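PDB 2W7Y: probable sugar ABC transporter, sugar-binding protein from Streptococcus pneumoniae, which binds the blood group A-trisaccharide and probably delivers such glycans to a sugar ABC transporter for uptake by the bacterium. Local coordinates for residues L210-L215 / V385-D390; G301-S306 / K379-V384; D61-F66 / K330-D335; E38-Y43 / P100-L105; A242-M247 / V412-K417. All blocks are in the same frame, centred on the assembly; numbering follows the deposited sequence.

The five contacts sit in a two-lobed solute-binding protein fold with the glycan between the lobes. Interactions 3 and 4, centres about 14 Å apart, share one lobe: strand 39-44 of interaction 4 runs on into helix 54-69 of interaction 3, and Phe42 meets Tyr63. Interactions 1, 2 and 5 build the other lobe. Strand 383-385 of interaction 2 leads into helix 388-392 of interaction 1, about 11 Å away between centres, and Phe211 of interaction 1 packs on Leu243 of interaction 5. Centres of interactions 3 and 5 lie about 45 Å apart. Interaction 4 closes first along the chain; interaction 3 crosses interactions 1, 2 and 5, so the chain passes between lobes repeatedly.

Interaction 1: residues L210-L215 / V385-D390; sequences LFNTVL and VPTVSD
The carboxamide of Asn212, on helix 207-215, reaches over to the turn that leads from strand 383-385 into helix 388-392 and bonds to its backbone twice. Its ND2 donates to Pro386 O at 2.9 Å, meeting that carbonyl at a C=O...N angle of 157°, while OD1 takes the N-H of Val388 at 3.0 Å with the donor tilted from the amide plane. One end gives and the other accepts, so the pair of bonds fixes which way round the amide lies. A chi1 of -150°, with CG roughly opposite the backbone N, sends the group out toward the turn. This is the tight part: Thr387 CA lies 3.2 Å from Asn212 OD1, and Val385 CG2 sits 3.6 Å from Asn212 ND2, where Asn212 and Val385 run alongside each other, head to tail.

Toward its edges the contact thins. Val388 CG2 comes no nearer than 4.4 Å to Phe211 CD2, at the ring's edge; the ring also meets Phe239 edge-to-face and packs on Ala242 and Leu243. Pro386 turns away from the helix and is partly exposed.

The side chain of Thr387, about 7 Å from the bound 2-acetamido-2-deoxy-alpha-D-galactopyranose, closes the turn: its OG1 accepts from Asp390 N. The result is an N-capped helix start, with Asn212 straddling the N-cap residue and bonding on both sides of it.

Interaction 2: residues G301-S306 / K379-V384; sequences GVAISS and KNAKAV
Val384 holds its chi1 at 104°, away from the staggered positions, and this rotation carries CG2 over the neighbouring strand, where it comes 3.5 Å from Ser305 CB and also touches Ala303 O. Val302 is more regular: its chi1 of -178° places CG2 next to Ala383 CB. The two strands run parallel, Val302 pairing with Ala383 on one face and Ala303 with Val384 on the other, and Val385 carries the same pairing one residue further. On the face of Ala303 and Val384, Ala303 CB also meets Ala381 CB at 3.9 Å, and Val378 of helix 366-379 covers Ala303, Ser305 and Val384. Thr213 of helix 207-215 packs on Val302.

Between the backbones, Ala303 N donates to Ala383 O at 3.1 Å, and Ala383 N to Gly301 O at 3.3 Å. Gly301 O also takes a weak bond from Lys382 N at a bent 121°. Gly301, with positive phi, belongs with Val302 to a G1 beta bulge facing Tyr298. Val302 CA adds a C-H...O contact to Ala383 O. Pairing therefore rests on backbone amides and small apolar groups, with no charged group bonded across it.

Interaction 3: residues D61-F66 / K330-D335; sequences DLYDKF and KYMTSD
Phe66 lies against Tyr331 with the ring planes at 54° and the centroids 5.2 Å apart, so that the rings meet obliquely. Phe66 CB sits over one face of the Tyr331 ring, 4.0 Å from its centroid, as a CH-pi contact, and Phe66 CD1 reaches CG on that face. Tyr331 swings its ring across to the partner helix with a chi1 of 169°, and the two aromatic side chains overlap while pointing in opposite senses.

A single hydrogen bond crosses the contact. Tyr331 OH donates to Leu62 O at 2.7 Å, in the carbonyl plane and on a lone pair, which fixes the far end of the ring. The Lys65 chain passes across that end.

Selenomethionine Met332, bent at chi2 and chi3, packs on the other flank. Its SE comes to the edge of the Tyr63 ring, a Met-aromatic contact at 5.1 Å to the centroid, while its CE lies 3.8 Å from Tyr63 CE1 and 4.1 Å from Leu62 CD2.

Beyond the segments, Phe66 also meets Phe77 and Phe328 edge-to-face, while Leu62 packs on helix 335-343. The side chain of Tyr63 is about 7 Å from the bound fucose, which places this aromatic helix-helix pair close to the sugar site of its lobe.

Interaction 4: residues E38-Y43 / P100-L105; sequences EVLEFY and PDVIDL
Val102 fits between Leu40 and Phe42 with its two methyls divided between them: CG1 comes close to Phe42 CD1, and CG2 lies 3.8 Å from Leu40 CD2. A chi1 of -180° sends one methyl to each neighbour. The backbone joins the strands as well: Val102 N donates to Glu41 O, and Tyr43 N donates to Val102 O at 2.9 Å. Strands 39-44 and 102-104 are thus parallel neighbours, inside the mixed sheet of one lobe of the solute-binding fold; helix 319-332 covers the face of Leu40 and Val102, helix 86-94 that of Tyr43 and Ile103.

Asp101 precedes the strand and stands in for the preceding backbone acceptor: its OD1 receives Glu41 N at 3.3 Å, almost straight at 174°, through the anti lone pair. Glu41 passes across it, and the two carboxylates have separate lysines, Lys93 for Glu41 and Lys321 for Asp101.

On the face away from Val102 and Phe42, Tyr43 lays CD1 3.8 Å from Pro100 CB, while its CB meets Ile103 CG1. Tyr43 O accepts Asp104 N at 2.8 Å.

Interaction 5: residues A242-M247 / V412-K417; sequences ALKMVM and VDVDQK
The carboxylate of Asp415 is the flat group that bonds across this contact, and it is approached from the side of its own second oxygen: Lys244 NZ reaches OD1 on the syn lone pair at 3.0 Å, a salt bridge. Nothing else in segment 242-247 comes as close to it as the end of this lysine, whose CE also lies 3.2 Å from OD1. The contact joins helix 237-252 to the first turn of helix 414-427, in the C-terminal part of the chain, on the surface of one lobe of the solute-binding fold.

Lys244 is stretched out from end to end, starting from a chi1 of -172°, which carries NZ across to Asp415. Along the way its CG lies 3.7 Å from Val414 CG1, and the two side chains meet roughly perpendicular to each other. Val414 points toward the partner helix, and its CG1 also touches Met247 CB at 4.0 Å.

Selenomethionine Met247, likewise extended, lies across the Lys417 chain, with Met247 CE 3.9 Å from Lys417 CG, while the amine of Lys417 pairs with Glu406. Met247 also packs against Ala403 and Leu404 of helix 394-406 and against Val418.

Asp413 sits at the N-cap of helix 414-427: its OD2 accepts Gln416 N at 3.1 Å, reached on the anti side and 31° out of the carboxylate plane.

Interaction 1: residues L210-L215 / V385-D390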
# COMPACT_ATOMS: atom_id res chain seq x y z
N LEU A 210 9.06 -6.26 3.93
CA LEU A 210 10.35 -6.95 3.87
C LEU A 210 10.23 -8.33 3.24
O LEU A 210 11.07 -8.71 2.42
CB LEU A 210 10.99 -7.05 5.26
CG LEU A 210 11.58 -5.78 5.90
CD1 LEU A 210 12.06 -6.08 7.31
CD2 LEU A 210 12.71 -5.20 5.06
N PHE A 211 9.18 -9.07 3.60
CA PHE A 211 8.88 -10.38 3.00
C PHE A 211 8.55 -10.24 1.50
O PHE A 211 9.08 -10.99 0.68
CB PHE A 211 7.72 -11.07 3.73
CG PHE A 211 7.26 -12.36 3.09
CD1 PHE A 211 7.98 -13.55 3.28
CD2 PHE A 211 6.12 -12.40 2.29
CE1 PHE A 211 7.55 -14.75 2.68
CE2 PHE A 211 5.69 -13.59 1.70
CZ PHE A 211 6.40 -14.76 1.89
N ASN A 212 7.69 -9.29 1.18
CA ASN A 212 7.26 -9.00 -0.19
C ASN A 212 8.43 -8.74 -1.12
O ASN A 212 8.46 -9.24 -2.25
CB ASN A 212 6.34 -7.77 -0.18
CG ASN A 212 5.30 -7.79 -1.30
OD1 ASN A 212 4.19 -7.29 -1.10
ND2 ASN A 212 5.65 -8.33 -2.46
N THR A 213 9.40 -7.96 -0.63
CA THR A 213 10.53 -7.54 -1.45
C THR A 213 11.68 -8.54 -1.49
O THR A 213 12.37 -8.64 -2.51
CB THR A 213 11.04 -6.13 -1.05
OG1 THR A 213 11.29 -6.06 0.36
CG2 THR A 213 10.02 -5.07 -1.42
N VAL A 214 11.88 -9.30 -0.41
CA VAL A 214 12.97 -10.29 -0.37
C VAL A 214 12.63 -11.51 -1.22
O VAL A 214 13.51 -12.18 -1.75
CB VAL A 214 13.40 -10.68 1.08
CG1 VAL A 214 12.42 -11.66 1.72
CG2 VAL A 214 14.81 -11.26 1.09
N LEU A 215 11.33 -11.78 -1.36
CA LEU A 215 10.84 -12.81 -2.26
C LEU A 215 11.15 -12.42 -3.71
O LEU A 215 11.54 -13.26 -4.52
CB LEU A 215 9.34 -13.02 -2.05
CG LEU A 215 8.66 -14.29 -2.58
CD1 LEU A 215 9.18 -15.55 -1.89
CD2 LEU A 215 7.16 -14.18 -2.39
N VAL A 385 7.90 -5.50 -7.58
CA VAL A 385 6.89 -6.51 -7.22
C VAL A 385 5.54 -5.89 -6.85
O VAL A 385 5.49 -4.73 -6.43
CB VAL A 385 7.38 -7.45 -6.05
CG1 VAL A 385 8.56 -8.31 -6.49
CG2 VAL A 385 7.73 -6.65 -4.80
N PRO A 386 4.43 -6.64 -7.03
CA PRO A 386 3.15 -6.18 -6.51
C PRO A 386 2.99 -6.56 -5.03
O PRO A 386 3.79 -7.33 -4.51
CB PRO A 386 2.13 -6.94 -7.37
CG PRO A 386 2.82 -8.22 -7.71
CD PRO A 386 4.31 -7.93 -7.73
N THR A 387 1.98 -6.02 -4.37
CA THR A 387 1.76 -6.35 -2.96
C THR A 387 1.14 -7.74 -2.85
O THR A 387 0.31 -8.13 -3.69
CB THR A 387 0.84 -5.35 -2.24
OG1 THR A 387 -0.39 -5.23 -2.97
CG2 THR A 387 1.50 -3.99 -2.11
N VAL A 388 1.55 -8.47 -1.81
CA VAL A 388 0.93 -9.74 -1.43
C VAL A 388 -0.60 -9.63 -1.43
O VAL A 388 -1.30 -10.52 -1.93
CB VAL A 388 1.43 -10.22 -0.04
CG1 VAL A 388 0.52 -11.30 0.56
CG2 VAL A 388 2.87 -10.73 -0.13
N SER A 389 -1.10 -8.52 -0.89
CA SER A 389 -2.53 -8.23 -0.81
C SER A 389 -3.24 -8.23 -2.17
O SER A 389 -4.33 -8.77 -2.30
CB SER A 389 -2.76 -6.89 -0.11
OG SER A 389 -4.11 -6.74 0.26
N ASP A 390 -2.60 -7.62 -3.18
CA ASP A 390 -3.18 -7.50 -4.52
C ASP A 390 -3.27 -8.84 -5.24
O ASP A 390 -4.29 -9.17 -5.84
CB ASP A 390 -2.38 -6.51 -5.37
CG ASP A 390 -2.78 -5.06 -5.14
OD1 ASP A 390 -2.21 -4.18 -5.82
OD2 ASP A 390 -3.67 -4.80 -4.30

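Interaction 2: residues G301-S306 / K379-V384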
# COMPACT_ATOMS: atom_id res chain seq x y z
N GLY A 301 18.00 -3.79 -4.89
CA GLY A 301 17.31 -2.85 -5.77
C GLY A 301 15.87 -3.18 -6.08
O GLY A 301 15.40 -2.96 -7.19
N VAL A 302 15.15 -3.71 -5.08
CA VAL A 302 13.75 -4.08 -5.23
C VAL A 302 12.83 -3.02 -4.62
O VAL A 302 13.14 -2.46 -3.57
CB VAL A 302 13.45 -5.49 -4.64
CG1 VAL A 302 11.99 -5.89 -4.86
CG2 VAL A 302 14.37 -6.54 -5.25
N ALA A 303 11.72 -2.74 -5.29
CA ALA A 303 10.69 -1.85 -4.77
C ALA A 303 9.31 -2.44 -4.99
O ALA A 303 9.14 -3.38 -5.77
CB ALA A 303 10.79 -0.47 -5.43
N ILE A 304 8.32 -1.91 -4.27
CA ILE A 304 6.94 -2.34 -4.44
C ILE A 304 6.24 -1.38 -5.41
O ILE A 304 6.29 -0.15 -5.23
CB ILE A 304 6.19 -2.43 -3.08
CG1 ILE A 304 6.74 -3.60 -2.25
CG2 ILE A 304 4.68 -2.60 -3.29
CD1 ILE A 304 6.55 -3.47 -0.75
N SER A 305 5.61 -1.94 -6.44
CA SER A 305 4.80 -1.16 -7.37
C SER A 305 3.54 -1.92 -7.74
O SER A 305 3.56 -2.80 -8.62
CB SER A 305 5.58 -0.78 -8.63
OG SER A 305 4.87 0.19 -9.38
N SER A 306 2.46 -1.59 -7.05
CA SER A 306 1.17 -2.15 -7.36
C SER A 306 0.11 -1.06 -7.36
O SER A 306 0.41 0.12 -7.15
CB SER A 306 0.81 -3.28 -6.40
OG SER A 306 0.75 -2.80 -5.07
N LYS A 379 10.40 3.70 -9.79
CA LYS A 379 10.35 3.61 -11.25
C LYS A 379 11.66 3.11 -11.87
O LYS A 379 11.66 2.58 -12.98
CB LYS A 379 9.98 4.97 -11.86
CG LYS A 379 8.51 5.34 -11.74
CD LYS A 379 8.24 6.69 -12.40
CE LYS A 379 6.75 6.96 -12.55
NZ LYS A 379 6.07 5.97 -13.44
N ASN A 380 12.76 3.27 -11.14
CA ASN A 380 14.09 2.89 -11.63
C ASN A 380 14.72 1.73 -10.84
O ASN A 380 15.93 1.50 -10.91
CB ASN A 380 15.03 4.10 -11.67
CG ASN A 380 14.63 5.10 -12.74
OD1 ASN A 380 15.03 4.97 -13.90
ND2 ASN A 380 13.86 6.11 -12.36
N ALA A 381 13.88 1.02 -10.09
CA ALA A 381 14.29 -0.18 -9.36
C ALA A 381 14.71 -1.27 -10.34
O ALA A 381 14.18 -1.36 -11.45
CB ALA A 381 13.15 -0.66 -8.48
N LYS A 382 15.67 -2.09 -9.91
CA LYS A 382 16.13 -3.24 -10.70
C LYS A 382 15.01 -4.25 -10.89
O LYS A 382 14.87 -4.85 -11.95
CB LYS A 382 17.33 -3.91 -10.03
CG LYS A 382 18.60 -3.08 -9.99
CD LYS A 382 19.70 -3.85 -9.27
CE LYS A 382 20.78 -2.93 -8.71
NZ LYS A 382 21.58 -3.62 -7.65
N ALA A 383 14.21 -4.44 -9.84
CA ALA A 383 13.05 -5.31 -9.88
C ALA A 383 11.91 -4.67 -9.12
O ALA A 383 12.11 -4.00 -8.11
CB ALA A 383 13.37 -6.68 -9.30
N VAL A 384 10.70 -4.89 -9.61
CA VAL A 384 9.52 -4.34 -8.97
C VAL A 384 8.46 -5.43 -8.78
O VAL A 384 8.19 -6.21 -9.71
CB VAL A 384 9.04 -3.06 -9.72
CG1 VAL A 384 7.79 -3.31 -10.57
CG2 VAL A 384 8.86 -1.90 -8.75

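Interaction 3: residues D61-F66 / K330-D335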
# COMPACT_ATOMS: atom_id res chain seq x y z
N ASP A 61 -12.84 17.53 0.42
CA ASP A 61 -13.17 18.67 -0.44
C ASP A 61 -13.41 18.22 -1.88
O ASP A 61 -14.33 18.70 -2.54
CB ASP A 61 -12.08 19.75 -0.40
CG ASP A 61 -12.11 20.56 0.89
OD1 ASP A 61 -13.13 20.52 1.61
OD2 ASP A 61 -11.10 21.23 1.19
N LEU A 62 -12.59 17.29 -2.35
CA LEU A 62 -12.74 16.65 -3.66
C LEU A 62 -14.08 15.93 -3.80
O LEU A 62 -14.71 15.99 -4.86
CB LEU A 62 -11.60 15.66 -3.90
CG LEU A 62 -10.42 15.98 -4.84
CD1 LEU A 62 -9.96 17.43 -4.77
CD2 LEU A 62 -9.25 15.03 -4.56
N TYR A 63 -14.52 15.26 -2.74
CA TYR A 63 -15.74 14.44 -2.77
C TYR A 63 -17.03 15.25 -2.83
O TYR A 63 -17.87 15.03 -3.69
CB TYR A 63 -15.81 13.48 -1.57
CG TYR A 63 -14.64 12.53 -1.39
CD1 TYR A 63 -13.97 11.98 -2.48
CD2 TYR A 63 -14.23 12.16 -0.11
CE1 TYR A 63 -12.90 11.10 -2.30
CE2 TYR A 63 -13.17 11.28 0.08
CZ TYR A 63 -12.51 10.76 -1.02
OH TYR A 63 -11.47 9.89 -0.83
N ASP A 64 -17.20 16.19 -1.90
CA ASP A 64 -18.45 16.96 -1.83
C ASP A 64 -18.54 18.06 -2.89
O ASP A 64 -19.59 18.67 -3.08
CB ASP A 64 -18.75 17.47 -0.41
CG ASP A 64 -17.60 18.22 0.21
OD1 ASP A 64 -16.75 18.74 -0.53
OD2 ASP A 64 -17.54 18.28 1.46
N LYS A 65 -17.42 18.28 -3.58
CA LYS A 65 -17.37 19.10 -4.79
C LYS A 65 -17.99 18.33 -5.96
O LYS A 65 -18.64 18.93 -6.83
CB LYS A 65 -15.91 19.49 -5.06
CG LYS A 65 -15.55 19.93 -6.46
CD LYS A 65 -14.09 20.38 -6.47
CE LYS A 65 -13.35 19.95 -7.72
NZ LYS A 65 -11.88 20.11 -7.57
N PHE A 66 -17.78 17.02 -5.98
CA PHE A 66 -18.47 16.12 -6.91
C PHE A 66 -19.97 16.09 -6.62
O PHE A 66 -20.79 16.10 -7.54
CB PHE A 66 -17.89 14.70 -6.84
CG PHE A 66 -18.63 13.69 -7.68
CD1 PHE A 66 -18.27 13.47 -9.01
CD2 PHE A 66 -19.67 12.94 -7.14
CE1 PHE A 66 -18.94 12.54 -9.78
CE2 PHE A 66 -20.36 12.01 -7.92
CZ PHE A 66 -19.99 11.81 -9.24
N LYS A 330 -14.74 8.24 -12.97
CA LYS A 330 -14.28 9.15 -14.02
C LYS A 330 -13.72 10.44 -13.44
O LYS A 330 -12.67 10.94 -13.87
CB LYS A 330 -15.45 9.45 -14.97
CG LYS A 330 -15.24 10.57 -15.98
CD LYS A 330 -14.86 10.02 -17.35
CE LYS A 330 -15.28 10.96 -18.46
NZ LYS A 330 -16.75 10.87 -18.74
N TYR A 331 -14.42 10.99 -12.45
CA TYR A 331 -14.05 12.24 -11.79
C TYR A 331 -12.73 12.12 -11.00
O TYR A 331 -11.82 12.93 -11.18
CB TYR A 331 -15.20 12.70 -10.89
CG TYR A 331 -14.88 13.83 -9.94
CD1 TYR A 331 -14.93 15.16 -10.36
CD2 TYR A 331 -14.55 13.57 -8.61
CE1 TYR A 331 -14.65 16.21 -9.48
CE2 TYR A 331 -14.26 14.61 -7.72
CZ TYR A 331 -14.32 15.92 -8.17
OH TYR A 331 -14.04 16.95 -7.29
N MSE A 332 -12.65 11.10 -10.14
CA MSE A 332 -11.47 10.90 -9.28
C MSE A 332 -10.22 10.56 -10.07
O MSE A 332 -9.11 10.63 -9.56
CB MSE A 332 -11.75 9.78 -8.26
CG MSE A 332 -12.72 10.16 -7.15
SE MSE A 332 -12.23 11.78 -6.16
CE MSE A 332 -10.56 11.18 -5.35
N THR A 333 -10.43 10.23 -11.34
CA THR A 333 -9.40 9.72 -12.22
C THR A 333 -9.10 10.71 -13.36
O THR A 333 -8.26 10.47 -14.23
CB THR A 333 -9.79 8.26 -12.63
OG1 THR A 333 -9.10 7.33 -11.79
CG2 THR A 333 -9.51 7.95 -14.06
N SER A 334 -9.78 11.86 -13.31
CA SER A 334 -9.62 12.92 -14.31
C SER A 334 -8.31 13.71 -14.14
O SER A 334 -7.72 13.73 -13.06
CB SER A 334 -10.82 13.88 -14.28
OG SER A 334 -10.91 14.56 -13.04
N ASP A 335 -7.90 14.37 -15.22
CA ASP A 335 -6.66 15.15 -15.28
C ASP A 335 -6.53 16.17 -14.15
O ASP A 335 -5.48 16.26 -13.51
CB ASP A 335 -6.53 15.86 -16.63
CG ASP A 335 -6.17 14.92 -17.77
OD1 ASP A 335 -5.98 13.70 -17.52
OD2 ASP A 335 -6.06 15.39 -18.92

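Interaction 4: residues E38-Y43 / P100-L105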
# COMPACT_ATOMS: atom_id res chain seq x y z
N GLU A 38 -33.03 9.29 -4.56
CA GLU A 38 -32.01 8.21 -4.39
C GLU A 38 -30.69 8.75 -3.84
O GLU A 38 -30.27 9.86 -4.17
CB GLU A 38 -31.76 7.49 -5.71
CG GLU A 38 -32.83 6.48 -6.08
CD GLU A 38 -32.42 5.61 -7.26
OE1 GLU A 38 -32.33 6.14 -8.39
OE2 GLU A 38 -32.18 4.40 -7.05
N VAL A 39 -30.04 7.94 -3.01
CA VAL A 39 -28.78 8.32 -2.37
C VAL A 39 -27.69 7.29 -2.68
O VAL A 39 -27.86 6.10 -2.42
CB VAL A 39 -28.94 8.48 -0.83
CG1 VAL A 39 -27.60 8.80 -0.17
CG2 VAL A 39 -29.97 9.56 -0.50
N LEU A 40 -26.58 7.77 -3.24
CA LEU A 40 -25.40 6.94 -3.45
C LEU A 40 -24.41 7.14 -2.30
O LEU A 40 -23.77 8.20 -2.19
CB LEU A 40 -24.74 7.25 -4.80
CG LEU A 40 -23.54 6.41 -5.22
CD1 LEU A 40 -23.97 5.03 -5.73
CD2 LEU A 40 -22.72 7.13 -6.27
N GLU A 41 -24.30 6.13 -1.44
CA GLU A 41 -23.43 6.18 -0.27
C GLU A 41 -21.98 5.82 -0.62
O GLU A 41 -21.71 4.74 -1.15
CB GLU A 41 -23.98 5.27 0.85
CG GLU A 41 -23.98 3.77 0.54
CD GLU A 41 -24.75 2.91 1.54
OE1 GLU A 41 -24.70 1.66 1.43
OE2 GLU A 41 -25.42 3.48 2.44
N PHE A 42 -21.06 6.73 -0.33
CA PHE A 42 -19.64 6.52 -0.63
C PHE A 42 -18.80 6.45 0.63
O PHE A 42 -18.65 7.44 1.35
CB PHE A 42 -19.12 7.58 -1.62
CG PHE A 42 -17.61 7.68 -1.69
CD1 PHE A 42 -16.84 6.57 -2.07
CD2 PHE A 42 -16.97 8.87 -1.38
CE1 PHE A 42 -15.44 6.65 -2.12
CE2 PHE A 42 -15.58 8.96 -1.44
CZ PHE A 42 -14.81 7.85 -1.81
N TYR A 43 -18.24 5.28 0.90
CA TYR A 43 -17.41 5.07 2.09
C TYR A 43 -15.92 5.25 1.80
O TYR A 43 -15.39 4.69 0.84
CB TYR A 43 -17.69 3.69 2.71
CG TYR A 43 -19.12 3.52 3.16
CD1 TYR A 43 -20.08 2.95 2.32
CD2 TYR A 43 -19.53 3.97 4.42
CE1 TYR A 43 -21.40 2.82 2.72
CE2 TYR A 43 -20.86 3.84 4.83
CZ TYR A 43 -21.79 3.27 3.98
OH TYR A 43 -23.10 3.13 4.38
N PRO A 100 -21.42 -2.28 -0.23
CA PRO A 100 -21.56 -0.83 -0.11
C PRO A 100 -21.66 -0.19 -1.49
O PRO A 100 -20.92 -0.58 -2.40
CB PRO A 100 -20.26 -0.40 0.59
CG PRO A 100 -19.31 -1.53 0.39
CD PRO A 100 -20.16 -2.76 0.38
N ASP A 101 -22.58 0.76 -1.66
CA ASP A 101 -22.80 1.40 -2.96
C ASP A 101 -21.48 1.73 -3.65
O ASP A 101 -21.22 1.29 -4.77
CB ASP A 101 -23.67 2.65 -2.82
CG ASP A 101 -25.11 2.34 -2.44
OD1 ASP A 101 -25.83 3.30 -2.08
OD2 ASP A 101 -25.52 1.16 -2.49
N VAL A 102 -20.65 2.52 -2.97
CA VAL A 102 -19.30 2.85 -3.43
C VAL A 102 -18.39 2.80 -2.21
O VAL A 102 -18.74 3.32 -1.15
CB VAL A 102 -19.23 4.28 -4.06
CG1 VAL A 102 -17.80 4.61 -4.54
CG2 VAL A 102 -20.22 4.44 -5.21
N ILE A 103 -17.24 2.14 -2.35
CA ILE A 103 -16.22 2.18 -1.30
C ILE A 103 -14.83 2.41 -1.89
O ILE A 103 -14.48 1.80 -2.90
CB ILE A 103 -16.26 0.92 -0.38
CG1 ILE A 103 -15.31 1.09 0.82
CG2 ILE A 103 -16.00 -0.37 -1.17
CD1 ILE A 103 -15.64 0.22 2.03
N ASP A 104 -14.08 3.33 -1.28
CA ASP A 104 -12.66 3.49 -1.57
C ASP A 104 -11.89 2.64 -0.57
O ASP A 104 -11.81 2.97 0.62
CB ASP A 104 -12.22 4.96 -1.51
CG ASP A 104 -10.71 5.13 -1.67
OD1 ASP A 104 -10.16 6.12 -1.12
OD2 ASP A 104 -10.05 4.29 -2.34
N LEU A 105 -11.32 1.55 -1.07
CA LEU A 105 -10.66 0.56 -0.25
C LEU A 105 -9.28 0.99 0.23
O LEU A 105 -8.72 0.38 1.13
CB LEU A 105 -10.59 -0.78 -1.00
CG LEU A 105 -11.93 -1.52 -1.10
CD1 LEU A 105 -11.78 -2.74 -1.98
CD2 LEU A 105 -12.44 -1.91 0.29
O HOH W 1 -27.49 1.40 -0.47

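Interaction 5: residues A242-M247 / V412-K417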
# COMPACT_ATOMS: atom_id res chain seq x y z
N ALA A 242 12.49 -16.79 2.48
CA ALA A 242 12.07 -15.41 2.68
C ALA A 242 11.44 -15.25 4.06
O ALA A 242 11.82 -14.37 4.84
CB ALA A 242 11.09 -14.99 1.59
N LEU A 243 10.48 -16.12 4.36
CA LEU A 243 9.83 -16.20 5.65
C LEU A 243 10.85 -16.23 6.79
O LEU A 243 10.74 -15.46 7.75
CB LEU A 243 8.94 -17.44 5.69
CG LEU A 243 7.50 -17.42 6.22
CD1 LEU A 243 6.71 -16.18 5.79
CD2 LEU A 243 6.80 -18.69 5.78
N LYS A 244 11.86 -17.10 6.66
CA LYS A 244 12.88 -17.31 7.69
C LYS A 244 13.84 -16.13 7.87
O LYS A 244 14.15 -15.75 9.00
CB LYS A 244 13.67 -18.60 7.40
CG LYS A 244 14.62 -19.01 8.51
CD LYS A 244 15.31 -20.32 8.19
CE LYS A 244 16.43 -20.59 9.18
NZ LYS A 244 17.11 -21.89 8.93
N MSE A 245 14.31 -15.57 6.76
CA MSE A 245 15.17 -14.38 6.75
C MSE A 245 14.54 -13.20 7.50
O MSE A 245 15.20 -12.55 8.30
CB MSE A 245 15.45 -13.94 5.31
CG MSE A 245 16.61 -14.65 4.64
SE MSE A 245 16.35 -14.62 2.71
CE MSE A 245 18.19 -14.39 2.11
N VAL A 246 13.26 -12.95 7.22
CA VAL A 246 12.53 -11.81 7.76
C VAL A 246 12.20 -12.01 9.25
O VAL A 246 12.37 -11.09 10.05
CB VAL A 246 11.25 -11.50 6.92
CG1 VAL A 246 10.46 -10.34 7.51
CG2 VAL A 246 11.63 -11.18 5.48
N MSE A 247 11.74 -13.21 9.60
CA MSE A 247 11.45 -13.59 10.98
C MSE A 247 12.67 -13.50 11.91
O MSE A 247 12.54 -13.11 13.06
CB MSE A 247 10.85 -14.99 11.05
CG MSE A 247 9.41 -15.07 10.60
SE MSE A 247 8.74 -16.89 10.63
CE MSE A 247 6.85 -16.51 10.36
N VAL A 412 10.26 -17.78 20.52
CA VAL A 412 9.77 -18.49 19.35
C VAL A 412 10.95 -18.99 18.53
O VAL A 412 11.87 -18.23 18.21
CB VAL A 412 8.84 -17.59 18.48
CG1 VAL A 412 8.42 -18.30 17.20
CG2 VAL A 412 7.60 -17.19 19.26
N ASP A 413 10.94 -20.29 18.23
CA ASP A 413 11.92 -20.89 17.33
C ASP A 413 11.52 -20.57 15.89
O ASP A 413 10.39 -20.87 15.48
CB ASP A 413 12.01 -22.40 17.55
CG ASP A 413 12.97 -23.08 16.59
OD1 ASP A 413 14.20 -22.89 16.74
OD2 ASP A 413 12.51 -23.81 15.70
N VAL A 414 12.44 -19.96 15.14
CA VAL A 414 12.17 -19.51 13.76
C VAL A 414 11.84 -20.67 12.82
O VAL A 414 10.88 -20.60 12.05
CB VAL A 414 13.33 -18.65 13.19
CG1 VAL A 414 13.05 -18.24 11.75
CG2 VAL A 414 13.56 -17.41 14.04
N ASP A 415 12.63 -21.74 12.88
CA ASP A 415 12.45 -22.91 12.01
C ASP A 415 11.04 -23.50 12.06
O ASP A 415 10.41 -23.69 11.02
CB ASP A 415 13.50 -23.99 12.33
CG ASP A 415 14.82 -23.75 11.63
OD1 ASP A 415 14.86 -23.00 10.63
OD2 ASP A 415 15.84 -24.32 12.08
N GLN A 416 10.56 -23.79 13.27
CA GLN A 416 9.24 -24.39 13.44
C GLN A 416 8.11 -23.38 13.30
O GLN A 416 6.96 -23.76 13.05
CB GLN A 416 9.14 -25.19 14.75
CG GLN A 416 9.35 -24.37 16.02
CD GLN A 416 9.41 -25.22 17.27
OE1 GLN A 416 8.57 -25.11 18.13
NE2 GLN A 416 10.39 -26.06 17.37
N LYS A 417 8.43 -22.10 13.47
CA LYS A 417 7.48 -21.02 13.18
C LYS A 417 7.24 -20.90 11.67
O LYS A 417 6.10 -20.73 11.24
CB LYS A 417 7.95 -19.68 13.75
CG LYS A 417 6.92 -18.56 13.64
CD LYS A 417 5.69 -18.83 14.49
CE LYS A 417 4.61 -17.80 14.26
NZ LYS A 417 3.45 -18.01 15.17